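PDB 5K34: ankyrin-repeat protein B from Legionella pneumophila, which hijacks the host ubiquitin-proteasome system as an F-box effector, its ankyrin domain, the part described here, probably binding partner proteins. Local coordinates for residues Glu9-Leu14 against Thr37-Tyr42; Met15-Ala18 against Glu24-Lys27; Ala17-Asn22 against Leu44-Leu49; Leu50-Ile53 against Gln59-Asn62; Ser84-Gln89 against Arg104-Gly109. One frame throughout, in Å; residues are numbered along the deposited sequence. Where two conformers were deposited one is given.

Interaction 1. Residues Glu9-Leu14 against Thr37-Tyr42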
# COMPACT_ATOMS: atom_id res chain seq x y z
N GLU A 9 9.13 -3.46 15.21
CA GLU A 9 9.69 -2.13 15.05
C GLU A 9 9.95 -1.84 13.58
O GLU A 9 9.62 -0.77 13.09
CB GLU A 9 10.99 -1.98 15.87
CG GLU A 9 11.79 -0.71 15.64
CD GLU A 9 13.13 -0.65 16.39
OE1 GLU A 9 13.68 -1.71 16.77
OE2 GLU A 9 13.62 0.49 16.59
N LEU A 10 10.53 -2.82 12.86
CA LEU A 10 10.73 -2.66 11.42
C LEU A 10 9.41 -2.48 10.69
O LEU A 10 9.35 -1.64 9.78
CB LEU A 10 11.48 -3.86 10.83
CG LEU A 10 12.98 -4.00 11.17
CD1 LEU A 10 13.47 -5.38 10.72
CD2 LEU A 10 13.76 -2.90 10.51
N TRP A 11 8.40 -3.26 11.05
CA TRP A 11 7.10 -3.12 10.36
C TRP A 11 6.53 -1.70 10.55
O TRP A 11 6.03 -1.10 9.60
CB TRP A 11 6.10 -4.16 10.87
CG TRP A 11 4.78 -4.08 10.16
CD1 TRP A 11 3.70 -3.29 10.49
CD2 TRP A 11 4.42 -4.78 8.98
NE1 TRP A 11 2.70 -3.48 9.57
CE2 TRP A 11 3.10 -4.40 8.64
CE3 TRP A 11 5.09 -5.71 8.17
CZ2 TRP A 11 2.43 -4.93 7.54
CZ3 TRP A 11 4.41 -6.22 7.05
CH2 TRP A 11 3.11 -5.84 6.76
N GLY A 12 6.56 -1.19 11.79
CA GLY A 12 6.05 0.16 12.00
C GLY A 12 6.81 1.20 11.20
O GLY A 12 6.20 2.10 10.61
N ASN A 13 8.13 1.06 11.13
CA ASN A 13 8.94 1.99 10.34
C ASN A 13 8.65 1.83 8.84
O ASN A 13 8.69 2.82 8.09
CB ASN A 13 10.43 1.73 10.61
CG ASN A 13 10.86 2.24 11.95
OD1 ASN A 13 10.17 3.02 12.60
ND2 ASN A 13 12.04 1.81 12.38
N LEU A 14 8.35 0.60 8.40
CA LEU A 14 7.97 0.32 7.00
C LEU A 14 6.67 1.02 6.64
O LEU A 14 6.54 1.59 5.56
CB LEU A 14 7.83 -1.18 6.84
CG LEU A 14 7.29 -1.72 5.53
CD1 LEU A 14 8.20 -1.34 4.37
CD2 LEU A 14 7.13 -3.23 5.65
N THR A 37 3.50 -8.29 2.08
CA THR A 37 2.14 -8.69 1.70
C THR A 37 1.42 -9.42 2.84
O THR A 37 0.19 -9.64 2.72
CB THR A 37 2.14 -9.63 0.45
OG1 THR A 37 2.64 -10.93 0.84
CG2 THR A 37 2.99 -9.08 -0.67
N GLN A 38 2.15 -9.81 3.87
CA GLN A 38 1.55 -10.60 4.93
C GLN A 38 1.38 -9.74 6.17
O GLN A 38 2.27 -8.99 6.57
CB GLN A 38 2.42 -11.83 5.23
CG GLN A 38 2.51 -12.83 4.07
CD GLN A 38 1.16 -13.18 3.43
OE1 GLN A 38 0.91 -12.90 2.23
NE2 GLN A 38 0.29 -13.84 4.20
N THR A 39 0.23 -9.87 6.80
CA THR A 39 -0.13 -9.02 7.94
C THR A 39 -0.96 -9.83 8.93
O THR A 39 -1.14 -11.06 8.73
CB THR A 39 -0.83 -7.73 7.45
OG1 THR A 39 -1.10 -6.90 8.58
CG2 THR A 39 -2.12 -8.05 6.69
N ASN A 40 -1.44 -9.21 9.98
CA ASN A 40 -2.15 -9.93 11.04
C ASN A 40 -2.93 -8.94 11.88
O ASN A 40 -2.92 -7.75 11.65
CB ASN A 40 -1.14 -10.74 11.89
CG ASN A 40 -0.07 -9.87 12.53
OD1 ASN A 40 -0.27 -8.69 12.82
ND2 ASN A 40 1.11 -10.45 12.73
N SER A 41 -3.59 -9.50 12.91
CA SER A 41 -4.41 -8.77 13.85
C SER A 41 -3.65 -7.57 14.50
O SER A 41 -4.14 -6.48 14.62
CB SER A 41 -4.94 -9.78 14.90
OG SER A 41 -5.59 -9.11 15.90
N TYR A 42 -2.45 -7.88 14.93
CA TYR A 42 -1.63 -6.94 15.68
C TYR A 42 -1.36 -5.68 14.82
O TYR A 42 -1.35 -4.57 15.30
CB TYR A 42 -0.29 -7.58 16.12
CG TYR A 42 0.56 -6.64 16.94
CD1 TYR A 42 0.27 -6.40 18.30
CD2 TYR A 42 1.58 -5.93 16.36
CE1 TYR A 42 1.04 -5.51 19.04
CE2 TYR A 42 2.36 -5.03 17.07
CZ TYR A 42 2.06 -4.83 18.42
OH TYR A 42 2.83 -3.91 19.14
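OG1 of Thr39 is hydrogen-bonded to the carbonyl oxygen of Arg46 and also lies 4.2 Å from CZ2 of Trp11. The contact belongs to the ankyrin fold, in which paired helices are joined by long irregular loops: here helix 5-19 reaches the loop that links helix 23-30 to helix 48-54. Trp11 alone speaks for the helix. Its CG stands anti to the backbone N (chi1 -178°), which swings the indole out from the helix, and the benzene end of the ring system, not the pyrrole end, arrives at the loop. On the loop side Gln38 contributes backbone rather than side chain: its carbonyl oxygen O comes within 3.3 Å of Trp11 CH2, meeting the ring obliquely. The Thr39 side chain runs at about a right angle to that of Trp11. No hydrogen bond joins the two segments, and with 99 Å² buried in all this is a small contact; other residues also cover the indole. His43 stacks on the ring, while Pro48 and Ile34 also touch it, so the tryptophan is touched by its own helix, by the loop and by the start of helix 48-54. The helix itself supports one face, where Leu14 CD2 sits 4.0 Å above the indole plane, displaced toward the rim of the Trp11 ring.

Interaction 2. Residues Met15-Ala18 against Glu24-Lys27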
# COMPACT_ATOMS: atom_id res chain seq x y z
N MET A 15 5.65 0.96 7.49
CA MET A 15 4.39 1.67 7.28
C MET A 15 4.64 3.17 7.13
O MET A 15 4.08 3.81 6.22
CB MET A 15 3.44 1.40 8.44
CG MET A 15 2.94 -0.05 8.47
SD MET A 15 1.90 -0.53 7.10
CE MET A 15 0.36 0.30 7.57
N VAL A 16 5.46 3.79 8.01
CA VAL A 16 5.76 5.21 7.88
C VAL A 16 6.53 5.54 6.59
O VAL A 16 6.23 6.53 5.90
CB VAL A 16 6.50 5.71 9.12
CG1 VAL A 16 7.02 7.14 8.91
CG2 VAL A 16 5.57 5.67 10.32
N ALA A 17 7.53 4.71 6.27
CA ALA A 17 8.32 4.96 5.07
C ALA A 17 7.41 4.88 3.86
O ALA A 17 7.51 5.71 2.95
CB ALA A 17 9.44 3.94 4.97
N ALA A 18 6.54 3.87 3.79
CA ALA A 18 5.65 3.75 2.64
C ALA A 18 4.67 4.92 2.57
O ALA A 18 4.49 5.50 1.49
CB ALA A 18 4.90 2.44 2.70
N GLU A 24 13.22 4.44 -0.93
CA GLU A 24 14.58 3.96 -0.56
C GLU A 24 14.59 3.28 0.83
O GLU A 24 15.17 2.20 0.99
CB GLU A 24 15.57 5.14 -0.59
CG GLU A 24 15.83 5.73 -1.96
CD GLU A 24 16.53 7.12 -1.88
OE1 GLU A 24 16.82 7.64 -0.76
OE2 GLU A 24 16.78 7.70 -2.97
N GLU A 25 13.92 3.88 1.81
CA GLU A 25 13.85 3.30 3.15
C GLU A 25 12.97 2.07 3.18
O GLU A 25 13.34 1.08 3.82
CB GLU A 25 13.37 4.35 4.14
CG GLU A 25 13.33 3.88 5.58
CD GLU A 25 14.71 3.58 6.17
OE1 GLU A 25 15.74 3.92 5.54
OE2 GLU A 25 14.76 3.04 7.30
N VAL A 26 11.81 2.09 2.47
CA VAL A 26 11.02 0.81 2.23
C VAL A 26 11.93 -0.33 1.73
O VAL A 26 11.91 -1.42 2.28
CB VAL A 26 9.88 1.05 1.22
CG1 VAL A 26 9.24 -0.29 0.78
CG2 VAL A 26 8.81 1.97 1.80
N LYS A 27 12.72 -0.07 0.68
CA LYS A 27 13.57 -1.13 0.11
C LYS A 27 14.60 -1.63 1.13
O LYS A 27 14.85 -2.83 1.22
CB LYS A 27 14.27 -0.59 -1.15
CG LYS A 27 13.35 -0.47 -2.34
CD LYS A 27 14.09 0.24 -3.49
CE LYS A 27 13.30 0.32 -4.80
NZ LYS A 27 13.98 1.10 -5.89
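Val26 turns its CG1 anti to the backbone N (chi1 170°), which carries CG2 round to the N side and points that methyl at Ala17 and Ala18. Val26 has two conformers; the CG2 contacts hold for one of them. CG2 of Val26 drops into the angle between the two alanines, 3.8 Å from Ala17 CB and 4.0 Å from Ala18 CB. It comes closer still to the helix backbone, 3.6 Å from Ala18 N. Glu25 adds only the aliphatic base of its side chain: Glu25 CG lies 3.9 Å from Ala17 CB, after which a bend at chi2 (66°) takes the carboxylate away from helix 5-19. Ala17 CB thus touches both a valine methyl and a glutamate methylene, with no hydrogen bond across the segments. The small alanine side chains of helix 5-19 let the backbones come close, and the CA atoms of Ala17 and Val26 are just 5.7 Å apart. Around the corner, Asn22 OD1 accepts from Glu25 N and caps helix 23-30. Met15 and Ala18 also touch Pro48 of helix 48-54. Two neighbouring helices joined by a tight turn form the helix-turn-helix unit of an ankyrin repeat; here alanines of the first meet Val26 of the second.

Interaction 3. Residues Ala17-Asn22 against Leu44-Leu49. With SO4 (sulfate ion), chain C.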
# COMPACT_ATOMS: atom_id res chain seq x y z
N ALA A 17 7.53 4.71 6.27
CA ALA A 17 8.32 4.96 5.07
C ALA A 17 7.41 4.88 3.86
O ALA A 17 7.51 5.71 2.95
CB ALA A 17 9.44 3.94 4.97
N ALA A 18 6.54 3.87 3.79
CA ALA A 18 5.65 3.75 2.64
C ALA A 18 4.67 4.92 2.57
O ALA A 18 4.49 5.50 1.49
CB ALA A 18 4.90 2.44 2.70
N ARG A 19 4.08 5.32 3.70
CA ARG A 19 3.13 6.44 3.69
C ARG A 19 3.78 7.74 3.26
O ARG A 19 3.11 8.60 2.66
CB ARG A 19 2.57 6.57 5.11
CG ARG A 19 1.32 7.50 5.16
CD ARG A 19 0.74 7.61 6.57
NE ARG A 19 0.21 6.36 7.08
CZ ARG A 19 0.77 5.65 8.08
NH1 ARG A 19 1.92 5.98 8.65
NH2 ARG A 19 0.17 4.52 8.47
N SER A 20 5.08 7.88 3.53
CA SER A 20 5.78 9.12 3.16
C SER A 20 6.46 9.04 1.81
O SER A 20 7.17 9.97 1.42
CB SER A 20 6.82 9.52 4.20
OG SER A 20 7.77 8.49 4.33
N ASN A 21 6.23 7.97 1.06
CA ASN A 21 6.83 7.82 -0.28
C ASN A 21 8.34 7.68 -0.21
O ASN A 21 9.03 7.96 -1.20
CB ASN A 21 6.41 8.95 -1.23
CG ASN A 21 6.25 8.50 -2.69
OD1 ASN A 21 6.13 7.33 -3.03
ND2 ASN A 21 6.16 9.51 -3.58
N ASN A 22 8.86 7.24 0.93
CA ASN A 22 10.29 7.02 1.08
C ASN A 22 10.63 5.61 0.64
O ASN A 22 10.86 4.67 1.45
CB ASN A 22 10.74 7.29 2.51
CG ASN A 22 12.26 7.40 2.61
OD1 ASN A 22 12.99 6.86 1.77
ND2 ASN A 22 12.77 8.07 3.63
N LEU A 44 -3.35 -4.65 12.52
CA LEU A 44 -4.65 -4.18 12.08
C LEU A 44 -5.03 -4.70 10.67
O LEU A 44 -5.87 -4.09 10.00
CB LEU A 44 -4.80 -2.65 12.15
CG LEU A 44 -4.41 -1.99 13.48
CD1 LEU A 44 -4.61 -0.48 13.41
CD2 LEU A 44 -4.93 -2.66 14.77
N ASN A 45 -4.36 -5.79 10.25
CA ASN A 45 -4.54 -6.32 8.89
C ASN A 45 -4.22 -5.30 7.78
O ASN A 45 -4.69 -5.44 6.65
CB ASN A 45 -5.93 -6.95 8.70
CG ASN A 45 -5.99 -8.33 9.29
OD1 ASN A 45 -7.05 -8.68 9.94
ND2 ASN A 45 -5.01 -9.11 9.09
N ARG A 46 -3.37 -4.33 8.11
CA ARG A 46 -2.91 -3.37 7.10
C ARG A 46 -1.61 -3.83 6.46
O ARG A 46 -0.88 -4.67 7.00
CB ARG A 46 -2.71 -1.97 7.73
CG ARG A 46 -3.86 -1.50 8.62
CD ARG A 46 -3.79 -0.02 8.90
NE ARG A 46 -4.42 0.72 7.81
CZ ARG A 46 -4.03 1.90 7.36
NH1 ARG A 46 -4.68 2.47 6.35
NH2 ARG A 46 -2.96 2.52 7.89
N THR A 47 -1.29 -3.25 5.30
CA THR A 47 0.02 -3.49 4.66
C THR A 47 0.61 -2.14 4.27
O THR A 47 -0.10 -1.13 4.25
CB THR A 47 -0.14 -4.30 3.36
OG1 THR A 47 -0.85 -3.52 2.39
CG2 THR A 47 -0.84 -5.66 3.62
N PRO A 48 1.90 -2.11 3.88
CA PRO A 48 2.48 -0.88 3.39
C PRO A 48 1.90 -0.44 2.07
O PRO A 48 2.07 0.72 1.68
CB PRO A 48 3.98 -1.20 3.27
CG PRO A 48 4.06 -2.68 3.23
CD PRO A 48 2.91 -3.15 4.13
N LEU A 49 1.21 -1.32 1.33
CA LEU A 49 0.49 -0.87 0.12
C LEU A 49 -0.63 0.07 0.52
O LEU A 49 -0.79 1.14 -0.08
CB LEU A 49 -0.03 -2.07 -0.66
CG LEU A 49 -0.86 -1.75 -1.91
CD1 LEU A 49 -0.07 -0.87 -2.90
CD2 LEU A 49 -1.32 -3.04 -2.59
S SO4 C . 6.53 13.09 -4.27
O1 SO4 C . 7.55 14.19 -4.29
O2 SO4 C . 6.55 12.35 -2.92
O3 SO4 C . 5.17 13.63 -4.58
O4 SO4 C . 6.70 12.15 -5.41
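This is a small apolar contact between helices, Ala18 against Pro48, with a charged fringe of Arg19 and Arg46; it lies near the centre of the chain, where the last turn of helix 5-19 meets the first turn of helix 48-54. CB of Ala18 rests 3.8 Å from Pro48 CB and 3.5 Å from the carbonyl oxygen of the same proline. Thr47 OG1 accepts a weak capping bond from Leu49 N; this Thr-Pro-Leu start is the familiar ankyrin-repeat signature for opening a helix. Beside this apolar pair the two arginines meet edge to edge, Arg19 NH2 to Arg46 NH2 at 3.8 Å, with guanidinium planes only 7° apart. Arg19 CG is anti to the backbone N (chi1 -167°), and a bend at chi3 brings NH2 toward Arg46. Glu54 probably makes that closeness tolerable, its OE2 salt-bridged to Arg19 NE and its OE1 to Arg46 NH1, while Asp76 binds Arg46 NE. Just past these residues helix 5-19 ends in a Schellman motif with Asn21 at positive phi: Asn22 N bonds to Ala17 O at 2.9 Å, and Asn21 N to Ala18 O at 3.1 Å. Asn21 ND2 donates to O2 of a sulfate, probably from the crystallisation liquor, at 2.9 Å (172°), and also to Gln59 OE1.

Interaction 4. Residues Leu50-Ile53 against Gln59-Asn62. With SO4 (sulfate ion), chain C.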
# COMPACT_ATOMS: atom_id res chain seq x y z
N LEU A 50 -1.42 -0.26 1.57
CA LEU A 50 -2.42 0.66 2.10
C LEU A 50 -1.83 1.93 2.59
O LEU A 50 -2.35 3.03 2.39
CB LEU A 50 -3.23 0.06 3.23
CG LEU A 50 -4.36 -0.88 2.96
CD1 LEU A 50 -5.12 -1.14 4.28
CD2 LEU A 50 -5.36 -0.27 1.92
N ALA A 51 -0.71 1.82 3.33
CA ALA A 51 -0.02 3.00 3.86
C ALA A 51 0.39 3.94 2.73
O ALA A 51 0.17 5.16 2.82
CB ALA A 51 1.18 2.59 4.68
N ALA A 52 0.99 3.39 1.67
CA ALA A 52 1.38 4.21 0.54
C ALA A 52 0.19 4.87 -0.08
O ALA A 52 0.24 6.07 -0.36
CB ALA A 52 2.16 3.36 -0.47
N ILE A 53 -0.90 4.13 -0.29
CA ILE A 53 -2.10 4.74 -0.89
C ILE A 53 -2.60 5.90 -0.04
O ILE A 53 -2.82 7.01 -0.54
CB ILE A 53 -3.20 3.67 -1.08
CG1 ILE A 53 -2.78 2.71 -2.19
CG2 ILE A 53 -4.56 4.34 -1.38
CD1 ILE A 53 -3.58 1.40 -2.17
N GLN A 59 3.97 6.43 -6.28
CA GLN A 59 5.12 5.70 -6.87
C GLN A 59 5.54 4.50 -5.98
O GLN A 59 5.79 3.43 -6.55
CB GLN A 59 6.30 6.61 -7.15
CG GLN A 59 5.98 7.83 -8.01
CD GLN A 59 5.76 9.09 -7.20
OE1 GLN A 59 4.99 9.07 -6.21
NE2 GLN A 59 6.42 10.18 -7.55
N THR A 60 5.49 4.67 -4.69
CA THR A 60 5.78 3.58 -3.79
C THR A 60 4.69 2.50 -3.90
O THR A 60 4.98 1.31 -3.91
CB THR A 60 5.93 4.09 -2.35
OG1 THR A 60 7.10 4.92 -2.28
CG2 THR A 60 6.10 2.93 -1.34
N ALA A 61 3.43 2.91 -3.99
CA ALA A 61 2.33 1.95 -4.17
C ALA A 61 2.51 1.14 -5.45
O ALA A 61 2.33 -0.07 -5.47
CB ALA A 61 0.99 2.66 -4.20
N ASN A 62 2.87 1.83 -6.55
CA ASN A 62 3.13 1.17 -7.82
C ASN A 62 4.27 0.17 -7.70
O ASN A 62 4.17 -0.97 -8.18
CB ASN A 62 3.43 2.17 -8.93
CG ASN A 62 2.18 2.74 -9.60
OD1 ASN A 62 1.77 3.91 -9.39
ND2 ASN A 62 1.56 1.92 -10.42
S SO4 C . 6.53 13.09 -4.27
O1 SO4 C . 7.55 14.19 -4.29
O2 SO4 C . 6.55 12.35 -2.92
O3 SO4 C . 5.17 13.63 -4.58
O4 SO4 C . 6.70 12.15 -5.41
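Ala52 and Ala61 face each other across the antiparallel helix pair of the ankyrin fold, where helix 48-54 turns back into helix 58-67. The apolar contacts come first. Ala52 CB lies 4.0 Å from Ala61 CB and slightly nearer the backbone, 3.8 Å from Ala61 N, so a methyl packs directly against the opposing helix. With only methyls between them, the CA atoms of the two alanines come within 5.3 Å. Ile53 flanks the pair with CG1, 4.3 Å from Ala61 CB, while its side chain also reaches Leu85 and Leu86 of helix 82-91. From the other flank comes the methyl of Thr60: CG2, anti to the backbone N, is 4.1 Å from Ala52 CB, and the same rotation places OG1 on the N side for a hydrogen bond with Asn21 OD1. All four touching residues are buried.

Polar bonds do not cross between the segments; they lead outward from helix 58-67. Gln59, bent at chi2, offers its OE1 to Asn21 ND2, so both side chains of the Gln59-Thr60 pair tie back to Asn21. The remaining end of the Gln59 amide reaches the sulfate that Asn21 also binds, NE2 donating to sulfate O4 at 2.9 Å and 152°.

Interaction 5. Residues Ser84-Gln89 against Arg104-Gly109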
# COMPACT_ATOMS: atom_id res chain seq x y z
N SER A 84 -10.59 -0.51 -2.49
CA SER A 84 -11.68 0.32 -1.97
C SER A 84 -11.17 1.63 -1.41
O SER A 84 -11.83 2.66 -1.52
CB SER A 84 -12.54 -0.46 -0.96
OG SER A 84 -11.90 -0.57 0.31
N LEU A 85 -9.95 1.65 -0.86
CA LEU A 85 -9.37 2.89 -0.35
C LEU A 85 -9.07 3.85 -1.51
O LEU A 85 -9.35 5.05 -1.42
CB LEU A 85 -8.11 2.58 0.46
CG LEU A 85 -7.51 3.76 1.21
CD1 LEU A 85 -8.52 4.29 2.27
CD2 LEU A 85 -6.20 3.36 1.85
N LEU A 86 -8.52 3.32 -2.60
CA LEU A 86 -8.31 4.12 -3.83
C LEU A 86 -9.64 4.69 -4.33
O LEU A 86 -9.71 5.85 -4.72
CB LEU A 86 -7.61 3.29 -4.90
CG LEU A 86 -6.12 3.06 -4.67
CD1 LEU A 86 -5.67 1.86 -5.52
CD2 LEU A 86 -5.32 4.32 -5.00
N LYS A 87 -10.66 3.84 -4.35
CA LYS A 87 -11.98 4.29 -4.81
C LYS A 87 -12.52 5.41 -3.93
O LYS A 87 -13.13 6.35 -4.45
CB LYS A 87 -12.95 3.12 -4.86
CG LYS A 87 -12.76 2.24 -6.10
CD LYS A 87 -13.78 1.09 -6.06
CE LYS A 87 -13.69 0.23 -7.30
NZ LYS A 87 -14.55 0.79 -8.39
N LYS A 88 -12.32 5.31 -2.62
CA LYS A 88 -12.72 6.42 -1.74
C LYS A 88 -12.02 7.78 -2.05
O LYS A 88 -12.61 8.86 -2.05
CB LYS A 88 -12.48 6.06 -0.30
CG LYS A 88 -13.50 5.10 0.28
CD LYS A 88 -13.33 4.93 1.80
CE LYS A 88 -13.47 6.26 2.50
NZ LYS A 88 -13.94 6.04 3.91
N GLN A 89 -10.71 7.68 -2.34
CA GLN A 89 -9.92 8.82 -2.74
C GLN A 89 -10.45 9.40 -4.07
O GLN A 89 -10.59 10.62 -4.19
CB GLN A 89 -8.44 8.43 -2.91
CG GLN A 89 -7.76 8.11 -1.59
CD GLN A 89 -6.26 7.91 -1.78
OE1 GLN A 89 -5.81 7.52 -2.87
NE2 GLN A 89 -5.50 8.16 -0.74
N ARG A 104 -6.87 6.30 -10.59
CA ARG A 104 -7.57 5.53 -11.57
C ARG A 104 -6.70 4.45 -12.21
O ARG A 104 -7.13 3.30 -12.44
CB ARG A 104 -8.15 6.49 -12.62
CG ARG A 104 -9.51 7.08 -12.30
CD ARG A 104 -10.23 7.81 -13.48
NE ARG A 104 -11.52 8.41 -13.03
CZ ARG A 104 -11.71 9.67 -12.61
NH1 ARG A 104 -10.71 10.54 -12.62
NH2 ARG A 104 -12.92 10.07 -12.20
N ALA A 105 -5.46 4.81 -12.53
CA ALA A 105 -4.53 3.86 -13.14
C ALA A 105 -4.22 2.69 -12.18
O ALA A 105 -4.12 1.54 -12.64
CB ALA A 105 -3.26 4.58 -13.55
N LEU A 106 -4.07 2.99 -10.89
CA LEU A 106 -3.83 1.92 -9.91
C LEU A 106 -5.08 1.04 -9.74
O LEU A 106 -4.91 -0.19 -9.68
CB LEU A 106 -3.40 2.52 -8.56
CG LEU A 106 -1.98 2.96 -8.45
CD1 LEU A 106 -1.75 3.95 -7.33
CD2 LEU A 106 -1.06 1.75 -8.27
N ILE A 107 -6.26 1.61 -9.68
CA ILE A 107 -7.48 0.81 -9.62
C ILE A 107 -7.57 -0.12 -10.81
O ILE A 107 -7.83 -1.32 -10.68
CB ILE A 107 -8.74 1.67 -9.52
CG1 ILE A 107 -8.76 2.45 -8.20
CG2 ILE A 107 -9.99 0.80 -9.67
CD1 ILE A 107 -9.75 3.58 -8.18
N ARG A 108 -7.30 0.43 -11.99
CA ARG A 108 -7.38 -0.35 -13.20
C ARG A 108 -6.42 -1.48 -13.21
O ARG A 108 -6.75 -2.64 -13.53
CB ARG A 108 -7.20 0.60 -14.41
CG ARG A 108 -7.33 -0.14 -15.74
CD ARG A 108 -6.83 0.67 -16.92
NE ARG A 108 -5.38 0.90 -16.78
CZ ARG A 108 -4.39 -0.02 -16.83
NH1 ARG A 108 -4.59 -1.34 -17.07
NH2 ARG A 108 -3.13 0.39 -16.63
N GLY A 109 -5.17 -1.21 -12.84
CA GLY A 109 -4.20 -2.24 -12.80
C GLY A 109 -4.58 -3.34 -11.81
O GLY A 109 -4.49 -4.54 -12.11
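Leu86 meets Ile107 tightly at the middle of two helices that run nearly antiparallel (150° between their N-to-C directions, axes 9.6 Å apart at closest approach). The shortest contact is Leu86 CB to Ile107 CG1, 3.6 Å, and the two side chains slide past each other in opposite directions, so that each lies along the flank of the other. Leu86 CG and Ile107 CG1 both stand anti to the carbonyl carbon, on the side of the backbone N (chi1 -76° for Leu86, -65° for Ile107). One methyl of the leucine reaches the preceding residue of the partner helix: Leu86 CD1 touches Leu106 CB at 3.9 Å, the two leucine side chains crossing at about a right angle. Leu86, Leu106 and Ile107 are all buried and meet through apolar atoms alone.

The solvent side is looser. Lys87 contributes one methylene, its CG lying 3.9 Å from Ile107 CD1, so the lysine stem partly covers the isoleucine end. The chain then runs extended and bends at chi4; Lys87 is an exposed residue. Inward, the packing continues into the preceding helices of the ankyrin domain: Leu86 also touches Ile53 and Tyr58, Leu106 reaches Tyr58 and Asn62, and Gln89 hydrogen-bonds Ile53 O and the Tyr58 hydroxyl, which seats helices 82-91 and 97-112 against helices 48-54 and 58-67.

Overall arrangement
From the N terminus, helix 5-19 serves three contacts. Interaction 1 closes a loop from it to the stretch before helix 48-54, and interaction 2, a short turn to helix 23-30, lies within that loop. Interaction 3 shares Ala17 and Ala18 with interaction 2 and crosses interaction 1 along the chain; interactions 1 and 3 together bind helix 5-19 to helix 48-54 and the loop before it. Interaction 4 then opens in series, folding helix 48-54 onto helix 58-67, and is joined to interaction 3 through Asn21 and a shared sulfate. Interaction 5 closes last, its centre about 23 Å from that of interaction 1, and touches interaction 4, completing the row of stacked helices.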